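Local coordinates for NYN domain-containing protein (Vibrio parahaemolyticus, PDB 2QIP) that is of unknown function but belongs to the NYN family of the PIN clan and may act as an RNA nuclease, at residues A[14-19]-A[36-41]; A[48-53]-A[103-108]; A[65-70]-A[75-80]; A[123-128]-A[147-152]. One frame throughout, in Å; residues are numbered along the deposited sequence.

Contact 1: A[14-19]-A[36-41]; sequences ILVDVQ and NQFWYV
Ile14 and Val16 of strand 10-17 meet Phe38 of helix 35-42, where a helix packs on one side of the parallel sheet at the centre of this PIN-like alpha/beta domain. The interaction across the two segments is apolar and wholly buried. Val16 CG2 approaches the Phe38 ring obliquely and loosely, at 4.5 Å from Phe38 CE2. The ring reaches the strand because Phe38 CG stands anti to the backbone N (chi1 167°), which carries it off the helix toward the sheet. Outside the two segments, Tyr139 packs against the ring edge-to-face and Val115 of the adjoining strand 111-115 touches it with aliphatic carbons. Trp39, the next residue on the helix, turns instead to Phe75 in another edge-to-face pair. At the far end of the strand Asp17 occupies the N-cap position of helix 18-29, and its OD2 is hydrogen-bonded to Ser116 OG. The closer of the two strand contacts is made by Ile14: its CG2, the branch anti to the backbone N, is put at the rim of the Phe38 ring, near the ring plane, where Ile14 CG2 lies 3.8 Å from Phe38 CE2 and 3.9 Å from Phe38 CZ.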
loop_
_atom_site.group_PDB
_atom_site.type_symbol
_atom_site.label_atom_id
_atom_site.label_comp_id
_atom_site.label_asym_id
_atom_site.label_seq_id
_atom_site.Cartn_x
_atom_site.Cartn_y
_atom_site.Cartn_z
ATOM N N ILE A 14 2.991 7.220 15.280
ATOM C CA ILE A 14 2.618 5.822 15.497
ATOM C C ILE A 14 1.520 5.469 14.496
ATOM O O ILE A 14 0.575 6.239 14.328
ATOM C CB ILE A 14 2.096 5.593 16.938
ATOM C CG1 ILE A 14 3.153 5.969 17.980
ATOM C CG2 ILE A 14 1.671 4.117 17.104
ATOM C CD1 ILE A 14 2.626 6.028 19.392
ATOM N N LEU A 15 1.664 4.312 13.841
ATOM C CA LEU A 15 0.621 3.777 12.954
ATOM C C LEU A 15 0.375 2.335 13.367
ATOM O O LEU A 15 1.302 1.515 13.319
ATOM C CB LEU A 15 1.040 3.809 11.485
ATOM C CG LEU A 15 1.215 5.202 10.859
ATOM C CD1 LEU A 15 2.636 5.755 11.081
ATOM C CD2 LEU A 15 0.887 5.122 9.371
ATOM N N VAL A 16 -0.855 2.046 13.795
ATOM C CA VAL A 16 -1.230 0.685 14.199
ATOM C C VAL A 16 -2.132 0.006 13.180
ATOM O O VAL A 16 -3.195 0.515 12.849
ATOM C CB VAL A 16 -1.934 0.666 15.576
ATOM C CG1 VAL A 16 -2.164 -0.781 16.009
ATOM C CG2 VAL A 16 -1.097 1.399 16.625
ATOM N N ASP A 17 -1.687 -1.155 12.711
ATOM C CA ASP A 17 -2.474 -1.987 11.808
ATOM C C ASP A 17 -3.345 -2.847 12.748
ATOM O O ASP A 17 -2.941 -3.961 13.140
ATOM C CB ASP A 17 -1.467 -2.816 11.006
ATOM C CG ASP A 17 -2.077 -3.683 9.925
ATOM O OD1 ASP A 17 -3.307 -3.772 9.767
ATOM O OD2 ASP A 17 -1.254 -4.307 9.210
ATOM N N VAL A 18 -4.511 -2.316 13.150
ATOM C CA VAL A 18 -5.322 -2.952 14.194
ATOM C C VAL A 18 -5.719 -4.372 13.810
ATOM O O VAL A 18 -5.679 -5.258 14.657
ATOM C CB VAL A 18 -6.579 -2.087 14.519
ATOM C CG1 VAL A 18 -7.576 -2.836 15.410
ATOM C CG2 VAL A 18 -6.164 -0.747 15.161
ATOM N N GLN A 19 -6.054 -4.597 12.541
ATOM C CA GLN A 19 -6.455 -5.958 12.118
ATOM C C GLN A 19 -5.289 -6.951 12.260
ATOM O O GLN A 19 -5.473 -8.077 12.733
ATOM C CB GLN A 19 -6.971 -5.956 10.673
ATOM C CG GLN A 19 -8.317 -5.259 10.492
ATOM C CD GLN A 19 -9.479 -6.007 11.158
ATOM O OE1 GLN A 19 -9.861 -5.698 12.291
ATOM N NE2 GLN A 19 -10.043 -6.994 10.451
ATOM N N ASN A 36 -3.147 0.273 26.209
ATOM C CA ASN A 36 -2.663 1.205 27.226
ATOM C C ASN A 36 -1.187 0.976 27.564
ATOM O O ASN A 36 -0.426 1.928 27.698
ATOM C CB ASN A 36 -3.488 1.097 28.500
ATOM C CG ASN A 36 -4.770 1.881 28.433
ATOM O OD1 ASN A 36 -4.760 3.102 28.333
ATOM N ND2 ASN A 36 -5.891 1.172 28.524
ATOM N N GLN A 37 -0.786 -0.285 27.683
ATOM C CA GLN A 37 0.620 -0.602 27.957
ATOM C C GLN A 37 1.486 -0.167 26.781
ATOM O O GLN A 37 2.556 0.401 26.976
ATOM C CB GLN A 37 0.802 -2.112 28.212
ATOM C CG GLN A 37 2.161 -2.486 28.829
ATOM C CD GLN A 37 2.304 -1.949 30.248
ATOM O OE1 GLN A 37 1.318 -1.518 30.869
ATOM N NE2 GLN A 37 3.519 -1.992 30.781
ATOM N N PHE A 38 1.030 -0.480 25.568
ATOM C CA PHE A 38 1.774 -0.055 24.393
ATOM C C PHE A 38 1.950 1.471 24.373
ATOM O O PHE A 38 3.055 1.961 24.159
ATOM C CB PHE A 38 1.112 -0.538 23.093
ATOM C CG PHE A 38 1.679 0.140 21.875
ATOM C CD1 PHE A 38 2.912 -0.257 21.365
ATOM C CD2 PHE A 38 0.999 1.186 21.277
ATOM C CE1 PHE A 38 3.469 0.384 20.272
ATOM C CE2 PHE A 38 1.559 1.855 20.184
ATOM C CZ PHE A 38 2.796 1.451 19.688
ATOM N N TRP A 39 0.860 2.232 24.549
ATOM C CA TRP A 39 0.984 3.706 24.523
ATOM C C TRP A 39 1.962 4.174 25.586
ATOM O O TRP A 39 2.854 5.010 25.335
ATOM C CB TRP A 39 -0.383 4.363 24.750
ATOM C CG TRP A 39 -0.336 5.839 24.635
ATOM C CD1 TRP A 39 0.038 6.731 25.606
ATOM C CD2 TRP A 39 -0.655 6.619 23.477
ATOM N NE1 TRP A 39 -0.020 8.013 25.118
ATOM C CE2 TRP A 39 -0.449 7.973 23.815
ATOM C CE3 TRP A 39 -1.103 6.302 22.186
ATOM C CZ2 TRP A 39 -0.672 9.009 22.905
ATOM C CZ3 TRP A 39 -1.323 7.336 21.287
ATOM C CH2 TRP A 39 -1.108 8.670 21.653
ATOM N N TYR A 40 1.782 3.640 26.792
ATOM C CA TYR A 40 2.640 4.004 27.905
ATOM C C TYR A 40 4.129 3.831 27.570
ATOM O O TYR A 40 4.924 4.743 27.774
ATOM C CB TYR A 40 2.240 3.159 29.126
ATOM C CG TYR A 40 3.282 3.003 30.222
ATOM C CD1 TYR A 40 3.898 4.106 30.819
ATOM C CD2 TYR A 40 3.615 1.728 30.681
ATOM C CE1 TYR A 40 4.850 3.938 31.829
ATOM C CE2 TYR A 40 4.539 1.553 31.695
ATOM C CZ TYR A 40 5.166 2.656 32.245
ATOM O OH TYR A 40 6.083 2.471 33.252
ATOM N N VAL A 41 4.501 2.659 27.074
ATOM C CA VAL A 41 5.894 2.372 26.805
ATOM C C VAL A 41 6.407 3.143 25.587
ATOM O O VAL A 41 7.476 3.791 25.654
ATOM C CB VAL A 41 6.119 0.865 26.642
ATOM C CG1 VAL A 41 7.554 0.596 26.267
ATOM C CG2 VAL A 41 5.777 0.164 27.941
#

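Contact 2: A[48-53]-A[103-108]; sequences VVSAKA and IEIAPD. With EDO (1,2-ethanediol), chain D.
Ile105 of helix 95-105 meets Val49 and Ser50 of strand 46-55, where the chain turns a corner, on the face of the sheet that this helix covers. Its CB points to the strand. From there CG1 leaves anti to the backbone N (chi1 -160°), beside the carbonyl carbon, and lies 4.0 Å from Ser50 CB. The terminal CD1 goes slightly closer, 3.9 Å from the same Ser50 CB, and also reaches Val49 CG1 at 4.3 Å. The side chain thus touches both residues at the corner, and it packs as well on Ala13 of strand 10-17. Serine takes part through its methylene, not its hydroxyl. Past Ile105, Asp108 O lies 4.1 Å from Val49 CG2, a loose contact. Asp108 is kept there by the short 3-10 turn 106-108, in which its N is hydrogen-bonded to Ile105 O at 2.9 Å. On another side of the helix, Glu104 reaches the second subunit: its OE1 forms a salt bridge with Arg127 of that chain. Glu104 OE2 accepts a weak hydrogen bond from a 1,2-ethanediol molecule, probably a crystallisation additive. Across the two segments the chemistry is therefore sparse van der Waals packing near the surface: carbon-to-carbon contact gives helix and strand no directional bond, while the charge of Glu104 is paired with the second subunit.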
loop_
_atom_site.group_PDB
_atom_site.type_symbol
_atom_site.label_atom_id
_atom_site.label_comp_id
_atom_site.label_asym_id
_atom_site.label_seq_id
_atom_site.Cartn_x
_atom_site.Cartn_y
_atom_site.Cartn_z
ATOM N N VAL A 48 4.704 13.055 20.706
ATOM C CA VAL A 48 3.839 12.309 19.809
ATOM C C VAL A 48 3.253 13.299 18.808
ATOM O O VAL A 48 2.358 14.087 19.133
ATOM C CB VAL A 48 2.721 11.561 20.560
ATOM C CG1 VAL A 48 1.865 10.798 19.576
ATOM C CG2 VAL A 48 3.324 10.654 21.608
ATOM N N VAL A 49 3.799 13.283 17.599
ATOM C CA VAL A 49 3.321 14.186 16.553
ATOM C C VAL A 49 2.018 13.678 15.956
ATOM O O VAL A 49 1.149 14.453 15.583
ATOM C CB VAL A 49 4.411 14.373 15.481
ATOM C CG1 VAL A 49 3.886 15.162 14.278
ATOM C CG2 VAL A 49 5.651 15.045 16.096
ATOM N N SER A 50 1.900 12.360 15.851
ATOM C CA SER A 50 0.743 11.736 15.236
ATOM C C SER A 50 0.618 10.332 15.779
ATOM O O SER A 50 1.635 9.658 15.993
ATOM C CB SER A 50 0.932 11.683 13.709
ATOM O OG SER A 50 -0.158 11.053 13.060
ATOM N N ALA A 51 -0.616 9.889 16.003
ATOM C CA ALA A 51 -0.857 8.518 16.433
ATOM C C ALA A 51 -2.188 8.077 15.868
ATOM O O ALA A 51 -3.248 8.610 16.236
ATOM C CB ALA A 51 -0.831 8.391 17.951
ATOM N N LYS A 52 -2.128 7.106 14.965
ATOM C CA LYS A 52 -3.318 6.649 14.263
ATOM C C LYS A 52 -3.453 5.143 14.350
ATOM O O LYS A 52 -2.466 4.413 14.235
ATOM C CB LYS A 52 -3.273 7.122 12.799
ATOM C CG LYS A 52 -3.578 8.592 12.673
ATOM C CD LYS A 52 -3.527 9.109 11.250
ATOM C CE LYS A 52 -3.890 10.604 11.281
ATOM N NZ LYS A 52 -3.767 11.281 9.949
ATOM N N ALA A 53 -4.686 4.693 14.579
ATOM C CA ALA A 53 -5.026 3.279 14.665
ATOM C C ALA A 53 -5.961 2.977 13.511
ATOM O O ALA A 53 -7.052 3.551 13.423
ATOM C CB ALA A 53 -5.700 2.957 16.016
ATOM N N ILE A 103 4.356 7.706 4.738
ATOM C CA ILE A 103 5.237 8.590 3.941
ATOM C C ILE A 103 4.939 10.063 4.168
ATOM O O ILE A 103 5.866 10.892 4.251
ATOM C CB ILE A 103 5.131 8.279 2.453
ATOM C CG1 ILE A 103 5.854 6.982 2.175
ATOM C CG2 ILE A 103 5.690 9.436 1.581
ATOM C CD1 ILE A 103 7.408 7.015 2.427
ATOM N N GLU A 104 3.650 10.407 4.272
ATOM C CA GLU A 104 3.286 11.789 4.542
ATOM C C GLU A 104 3.840 12.313 5.873
ATOM O O GLU A 104 4.241 13.479 5.974
ATOM C CB GLU A 104 1.770 11.981 4.466
ATOM C CG GLU A 104 1.278 12.201 3.062
ATOM C CD GLU A 104 -0.223 12.386 3.025
ATOM O OE1 GLU A 104 -0.856 11.825 2.110
ATOM O OE2 GLU A 104 -0.766 13.047 3.937
ATOM N N ILE A 105 3.846 11.476 6.905
ATOM C CA ILE A 105 4.250 11.954 8.223
ATOM C C ILE A 105 5.764 11.886 8.428
ATOM O O ILE A 105 6.292 12.590 9.278
ATOM C CB ILE A 105 3.466 11.210 9.357
ATOM C CG1 ILE A 105 3.490 12.016 10.668
ATOM C CG2 ILE A 105 4.019 9.789 9.582
ATOM C CD1 ILE A 105 2.713 13.295 10.634
ATOM N N ALA A 106 6.450 11.042 7.657
ATOM C CA ALA A 106 7.904 10.874 7.829
ATOM C C ALA A 106 8.710 12.192 7.936
ATOM O O ALA A 106 9.573 12.315 8.796
ATOM C CB ALA A 106 8.482 9.981 6.735
ATOM N N PRO A 107 8.474 13.170 7.039
ATOM C CA PRO A 107 9.287 14.401 7.172
ATOM C C PRO A 107 9.094 15.158 8.485
ATOM O O PRO A 107 9.956 15.956 8.852
ATOM C CB PRO A 107 8.846 15.264 5.977
ATOM C CG PRO A 107 7.519 14.687 5.526
ATOM C CD PRO A 107 7.599 13.221 5.847
ATOM N N ASP A 108 7.989 14.896 9.178
ATOM C CA ASP A 108 7.649 15.645 10.381
ATOM C C ASP A 108 8.108 14.979 11.668
ATOM O O ASP A 108 7.938 15.547 12.741
ATOM C CB ASP A 108 6.140 15.875 10.466
ATOM C CG ASP A 108 5.625 16.687 9.313
ATOM O OD1 ASP A 108 6.222 17.744 9.045
ATOM O OD2 ASP A 108 4.647 16.259 8.661
HETATM C C1 EDO D . -3.192 14.215 2.733
HETATM O O1 EDO D . -3.544 13.509 3.923
HETATM C C2 EDO D . -4.174 15.318 2.386
HETATM O O2 EDO D . -4.957 14.889 1.266
#

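Contact 3: A[65-70]-A[75-80]; sequences QFHHIL and FEVMLK
Phe75, at the start of segment 75-80, donates its backbone N to Leu70 O of helix 61-73 in a 3.1 Å hydrogen bond with an N-H...O angle of 151°. The donor is tilted out of the carbonyl plane. The same oxygen lies at the edge of the Phe75 ring, 3.5 Å from Phe75 CD2, so one carbonyl meets both the amide and the rim of the ring. Elsewhere the ring packs on Ile14 and Val16 of strand 10-17 and on Tyr35. Val77 follows, its CB pointing to the helix. Val77 CG2, anti to the carbonyl carbon, rests 3.7 Å from Leu70 CB, the two side chains crossing at about a right angle, and is 3.8 Å from His67 O. Leu79 comes last: CD2 lies over one face of the His67 imidazole, a CH-pi contact at 4.0 Å from Leu79 CD2 to the His67 ring centroid and 28° off the normal. Nearest is His67 CE1, 3.7 Å from Leu79 CD2. The axes of helix 65-70 and strand 76-79 make 141° between their N-to-C directions, in the return half of the beta-alpha-beta unit of strand 46-55, helix 61-73 and edge strand 76-79. One backbone bond joins the helix to the start of the returning strand; the rest is apolar and CH-pi contact, which has little directionality.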
loop_
_atom_site.group_PDB
_atom_site.type_symbol
_atom_site.label_atom_id
_atom_site.label_comp_id
_atom_site.label_asym_id
_atom_site.label_seq_id
_atom_site.Cartn_x
_atom_site.Cartn_y
_atom_site.Cartn_z
ATOM N N GLN A 65 -17.270 0.338 21.178
ATOM C CA GLN A 65 -16.662 0.604 22.484
ATOM C C GLN A 65 -15.128 0.471 22.454
ATOM O O GLN A 65 -14.417 1.305 23.028
ATOM C CB GLN A 65 -17.280 -0.286 23.571
ATOM C CG GLN A 65 -16.641 -0.137 24.964
ATOM C CD GLN A 65 -16.749 1.272 25.549
ATOM O OE1 GLN A 65 -17.463 2.135 25.027
ATOM N NE2 GLN A 65 -16.040 1.502 26.652
ATOM N N PHE A 66 -14.639 -0.567 21.780
ATOM C CA PHE A 66 -13.196 -0.743 21.558
ATOM C C PHE A 66 -12.615 0.495 20.855
ATOM O O PHE A 66 -11.602 1.048 21.287
ATOM C CB PHE A 66 -12.944 -2.025 20.765
ATOM C CG PHE A 66 -11.529 -2.175 20.270
ATOM C CD1 PHE A 66 -10.444 -2.234 21.151
ATOM C CD2 PHE A 66 -11.291 -2.287 18.913
ATOM C CE1 PHE A 66 -9.152 -2.388 20.662
ATOM C CE2 PHE A 66 -10.005 -2.442 18.429
ATOM C CZ PHE A 66 -8.942 -2.498 19.309
ATOM N N HIS A 67 -13.277 0.981 19.809
ATOM C CA HIS A 67 -12.767 2.193 19.170
ATOM C C HIS A 67 -12.770 3.383 20.108
ATOM O O HIS A 67 -11.848 4.193 20.107
ATOM C CB HIS A 67 -13.538 2.525 17.896
ATOM C CG HIS A 67 -13.497 1.432 16.878
ATOM N ND1 HIS A 67 -14.459 1.286 15.901
ATOM C CD2 HIS A 67 -12.631 0.406 16.708
ATOM C CE1 HIS A 67 -14.180 0.225 15.165
ATOM N NE2 HIS A 67 -13.070 -0.321 15.626
ATOM N N HIS A 68 -13.809 3.486 20.928
ATOM C CA HIS A 68 -13.874 4.555 21.900
ATOM C C HIS A 68 -12.697 4.460 22.880
ATOM O O HIS A 68 -12.087 5.477 23.212
ATOM C CB HIS A 68 -15.211 4.458 22.646
ATOM C CG HIS A 68 -15.401 5.500 23.702
ATOM N ND1 HIS A 68 -15.558 6.838 23.413
ATOM C CD2 HIS A 68 -15.455 5.398 25.051
ATOM C CE1 HIS A 68 -15.711 7.516 24.538
ATOM N NE2 HIS A 68 -15.646 6.667 25.547
ATOM N N ILE A 69 -12.376 3.247 23.322
ATOM C CA ILE A 69 -11.211 3.043 24.199
ATOM C C ILE A 69 -9.933 3.529 23.503
ATOM O O ILE A 69 -9.134 4.271 24.097
ATOM C CB ILE A 69 -11.096 1.580 24.633
ATOM C CG1 ILE A 69 -12.227 1.248 25.625
ATOM C CG2 ILE A 69 -9.697 1.290 25.223
ATOM C CD1 ILE A 69 -12.385 -0.227 25.902
ATOM N N LEU A 70 -9.759 3.151 22.236
ATOM C CA LEU A 70 -8.554 3.586 21.520
ATOM C C LEU A 70 -8.422 5.095 21.451
ATOM O O LEU A 70 -7.326 5.621 21.590
ATOM C CB LEU A 70 -8.531 3.024 20.113
ATOM C CG LEU A 70 -8.413 1.512 19.971
ATOM C CD1 LEU A 70 -8.401 1.123 18.501
ATOM C CD2 LEU A 70 -7.185 0.957 20.704
ATOM N N PHE A 75 -5.211 7.609 20.409
ATOM C CA PHE A 75 -5.186 7.434 18.953
ATOM C C PHE A 75 -6.281 8.216 18.230
ATOM O O PHE A 75 -7.416 8.300 18.722
ATOM C CB PHE A 75 -5.360 5.962 18.587
ATOM C CG PHE A 75 -4.237 5.098 19.043
ATOM C CD1 PHE A 75 -3.058 5.027 18.302
ATOM C CD2 PHE A 75 -4.348 4.339 20.207
ATOM C CE1 PHE A 75 -2.008 4.223 18.715
ATOM C CE2 PHE A 75 -3.288 3.518 20.627
ATOM C CZ PHE A 75 -2.115 3.478 19.874
ATOM N N GLU A 76 -5.975 8.729 17.038
ATOM C CA GLU A 76 -7.036 9.025 16.070
ATOM C C GLU A 76 -7.375 7.681 15.416
ATOM O O GLU A 76 -6.487 7.006 14.891
ATOM C CB GLU A 76 -6.603 10.042 15.010
ATOM C CG GLU A 76 -7.722 10.242 13.976
ATOM C CD GLU A 76 -7.505 11.337 12.936
ATOM O OE1 GLU A 76 -6.484 12.056 12.986
ATOM O OE2 GLU A 76 -8.397 11.478 12.052
ATOM N N VAL A 77 -8.638 7.263 15.496
ATOM C CA VAL A 77 -9.052 6.004 14.920
ATOM C C VAL A 77 -9.461 6.249 13.477
ATOM O O VAL A 77 -10.350 7.067 13.201
ATOM C CB VAL A 77 -10.173 5.335 15.740
ATOM C CG1 VAL A 77 -10.759 4.160 14.983
ATOM C CG2 VAL A 77 -9.631 4.885 17.121
HETATM N N MSE A 78 -8.767 5.559 12.567
HETATM C CA MSE A 78 -9.011 5.684 11.139
HETATM C C MSE A 78 -9.819 4.476 10.708
HETATM O O MSE A 78 -9.297 3.367 10.666
HETATM C CB MSE A 78 -7.673 5.718 10.376
HETATM C CG MSE A 78 -6.691 6.765 10.896
HETATM SE SE MSE A 78 -7.330 8.566 10.586
HETATM C CE MSE A 78 -7.150 8.521 8.649
ATOM N N LEU A 79 -11.100 4.678 10.396
ATOM C CA LEU A 79 -11.952 3.560 9.964
ATOM C C LEU A 79 -11.893 3.440 8.445
ATOM O O LEU A 79 -11.944 4.449 7.729
ATOM C CB LEU A 79 -13.389 3.797 10.420
ATOM C CG LEU A 79 -13.519 3.926 11.942
ATOM C CD1 LEU A 79 -14.963 4.328 12.432
ATOM C CD2 LEU A 79 -13.046 2.632 12.641
ATOM N N LYS A 80 -11.773 2.209 7.951
ATOM C CA LYS A 80 -11.594 2.019 6.525
ATOM C C LYS A 80 -12.835 2.465 5.744
ATOM O O LYS A 80 -13.956 2.073 6.092
ATOM C CB LYS A 80 -11.236 0.571 6.201
ATOM C CG LYS A 80 -10.759 0.446 4.774
ATOM C CD LYS A 80 -10.225 -0.912 4.453
ATOM C CE LYS A 80 -9.642 -0.904 3.042
ATOM N NZ LYS A 80 -9.318 -2.275 2.613
#

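Contact 4: A[123-128]-A[147-152]; sequences LLVERI and QTLIDC. With EDO (1,2-ethanediol), chain E.
Val125 of helix 122-132 fits against Leu149 and Cys152 of the short helix 147-152, one methyl to each. Its CG2 touches Leu149 CD1 at 3.8 Å, and these two side chains cross at about a right angle. Its other branch, CG1, meets the end of the short helix: Cys152 O is 3.7 Å from Val125 CG1, and Cys152 CB lies 3.9 Å from that methyl. With CG1 anti to the backbone N (chi1 169°) and CG2 beside it, the valine spans both partners. Further out, Cys152 O also accepts a hydrogen bond from Gln129 NE2, one turn along the longer helix, which ties the two helices by a polar link next to the apolar one. Beneath, strand 135-140 supplies the floor, Val136 under Val125 and Val138 under Leu149. Within the short helix Gln147 NE2 donates to Asp151 OD1 at 2.9 Å, meeting it from above the carboxylate plane. A 1,2-ethanediol molecule, probably an additive of the crystallisation, sits between the helices, its O1 hydrogen-bonded to Glu126 OE1 at 3.0 Å. The second subunit also reaches these helices: Arg127 forms a salt bridge with Asp101 of the second subunit, and Thr148 OG1 is hydrogen-bonded to Gln84 N of the second subunit. This pair belongs to one helical layer of the alpha/beta/alpha sandwich, as in PIN-like domains.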
loop_
_atom_site.group_PDB
_atom_site.type_symbol
_atom_site.label_atom_id
_atom_site.label_comp_id
_atom_site.label_asym_id
_atom_site.label_seq_id
_atom_site.Cartn_x
_atom_site.Cartn_y
_atom_site.Cartn_z
ATOM N N LEU A 123 8.855 -2.611 2.184
ATOM C CA LEU A 123 9.141 -1.605 1.166
ATOM C C LEU A 123 8.912 -0.195 1.692
ATOM O O LEU A 123 9.610 0.761 1.297
ATOM C CB LEU A 123 8.325 -1.820 -0.102
ATOM C CG LEU A 123 8.865 -2.875 -1.085
ATOM C CD1 LEU A 123 8.791 -4.283 -0.510
ATOM C CD2 LEU A 123 8.110 -2.803 -2.400
ATOM N N LEU A 124 7.937 -0.068 2.585
ATOM C CA LEU A 124 7.629 1.230 3.193
ATOM C C LEU A 124 8.735 1.653 4.155
ATOM O O LEU A 124 9.176 2.816 4.139
ATOM C CB LEU A 124 6.277 1.163 3.909
ATOM C CG LEU A 124 5.952 2.318 4.864
ATOM C CD1 LEU A 124 5.883 3.669 4.135
ATOM C CD2 LEU A 124 4.653 1.991 5.615
ATOM N N VAL A 125 9.206 0.708 4.978
ATOM C CA VAL A 125 10.303 1.004 5.894
ATOM C C VAL A 125 11.523 1.484 5.093
ATOM O O VAL A 125 12.126 2.526 5.409
ATOM C CB VAL A 125 10.634 -0.242 6.741
ATOM C CG1 VAL A 125 11.944 -0.062 7.500
ATOM C CG2 VAL A 125 9.441 -0.575 7.673
ATOM N N GLU A 126 11.879 0.730 4.057
ATOM C CA GLU A 126 13.022 1.084 3.210
ATOM C C GLU A 126 12.842 2.487 2.626
ATOM O O GLU A 126 13.785 3.268 2.594
ATOM C CB GLU A 126 13.193 0.054 2.092
ATOM C CG GLU A 126 14.243 0.390 1.046
ATOM C CD GLU A 126 14.258 -0.634 -0.075
ATOM O OE1 GLU A 126 13.271 -0.705 -0.847
ATOM O OE2 GLU A 126 15.247 -1.380 -0.153
ATOM N N ARG A 127 11.645 2.813 2.148
ATOM C CA ARG A 127 11.437 4.105 1.480
ATOM C C ARG A 127 11.539 5.261 2.479
ATOM O O ARG A 127 12.053 6.332 2.147
ATOM C CB ARG A 127 10.090 4.137 0.765
ATOM C CG ARG A 127 10.017 5.187 -0.340
ATOM C CD ARG A 127 10.929 4.883 -1.532
ATOM N NE ARG A 127 10.676 3.567 -2.124
ATOM C CZ ARG A 127 9.910 3.348 -3.200
ATOM N NH1 ARG A 127 9.302 4.345 -3.812
ATOM N NH2 ARG A 127 9.703 2.106 -3.635
ATOM N N ILE A 128 11.034 5.065 3.697
ATOM C CA ILE A 128 11.189 6.094 4.732
ATOM C C ILE A 128 12.679 6.348 5.017
ATOM O O ILE A 128 13.130 7.499 5.127
ATOM C CB ILE A 128 10.485 5.660 6.026
ATOM C CG1 ILE A 128 8.969 5.700 5.836
ATOM C CG2 ILE A 128 10.901 6.572 7.195
ATOM C CD1 ILE A 128 8.185 4.964 6.941
ATOM N N GLN A 147 10.546 -11.844 8.709
ATOM C CA GLN A 147 11.945 -11.583 9.059
ATOM C C GLN A 147 12.517 -10.417 8.241
ATOM O O GLN A 147 13.394 -9.674 8.713
ATOM C CB GLN A 147 12.840 -12.839 8.908
ATOM C CG GLN A 147 14.214 -12.658 9.524
ATOM C CD GLN A 147 14.157 -12.422 11.032
ATOM O OE1 GLN A 147 13.406 -13.091 11.749
ATOM N NE2 GLN A 147 14.946 -11.468 11.516
ATOM N N THR A 148 12.009 -10.249 7.020
ATOM C CA THR A 148 12.484 -9.163 6.161
ATOM C C THR A 148 12.118 -7.822 6.779
ATOM O O THR A 148 12.925 -6.900 6.772
ATOM C CB THR A 148 11.862 -9.307 4.764
ATOM O OG1 THR A 148 12.169 -10.623 4.254
ATOM C CG2 THR A 148 12.356 -8.250 3.805
ATOM N N LEU A 149 10.903 -7.729 7.323
ATOM C CA LEU A 149 10.472 -6.507 7.998
ATOM C C LEU A 149 11.301 -6.235 9.253
ATOM O O LEU A 149 11.736 -5.098 9.478
ATOM C CB LEU A 149 8.982 -6.612 8.356
ATOM C CG LEU A 149 8.345 -5.407 9.068
ATOM C CD1 LEU A 149 8.418 -4.188 8.191
ATOM C CD2 LEU A 149 6.894 -5.687 9.421
ATOM N N ILE A 150 11.554 -7.280 10.047
ATOM C CA ILE A 150 12.383 -7.145 11.256
ATOM C C ILE A 150 13.772 -6.631 10.887
ATOM O O ILE A 150 14.287 -5.708 11.519
ATOM C CB ILE A 150 12.483 -8.506 12.008
ATOM C CG1 ILE A 150 11.119 -8.873 12.605
ATOM C CG2 ILE A 150 13.542 -8.446 13.120
ATOM C CD1 ILE A 150 11.051 -10.283 13.169
ATOM N N ASP A 151 14.351 -7.183 9.823
ATOM C CA ASP A 151 15.718 -6.821 9.433
ATOM C C ASP A 151 15.790 -5.422 8.818
ATOM O O ASP A 151 16.808 -4.748 8.937
ATOM C CB ASP A 151 16.253 -7.855 8.444
ATOM C CG ASP A 151 16.537 -9.211 9.111
ATOM O OD1 ASP A 151 16.540 -9.291 10.360
ATOM O OD2 ASP A 151 16.748 -10.193 8.381
ATOM N N CYS A 152 14.712 -4.993 8.145
ATOM C CA CYS A 152 14.670 -3.653 7.538
ATOM C C CYS A 152 14.580 -2.568 8.623
ATOM O O CYS A 152 15.161 -1.496 8.473
ATOM C CB CYS A 152 13.459 -3.512 6.591
ATOM S SG CYS A 152 13.661 -4.333 5.025
HETATM C C1 EDO E . 12.555 -3.951 0.980
HETATM O O1 EDO E . 12.728 -3.629 -0.408
HETATM C C2 EDO E . 12.671 -5.461 1.106
HETATM O O2 EDO E . 14.007 -5.832 0.738
#

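Overall arrangement
Contacts 1 and 3 lie in the buried layer on one side of the sheet and share Phe75 as a common residue. Contact 2 is a surface contact on the other side, yet its strand joins both: Ser50 and Lys52 bond to strand 10-17, Ala51 and Ala53 to edge strand 76-79. Contact 4 is buried too but belongs to a helix pair, and it adjoins contact 2 through Ile103 packing on Leu124. Contacts 3 and 4 are farthest apart, about 26 Å between centres. Contacts 1, 2 and 4 cross by apolar packing; contact 3 adds a backbone hydrogen bond. Salt bridges to the second subunit flank contacts 2, 3 and 4.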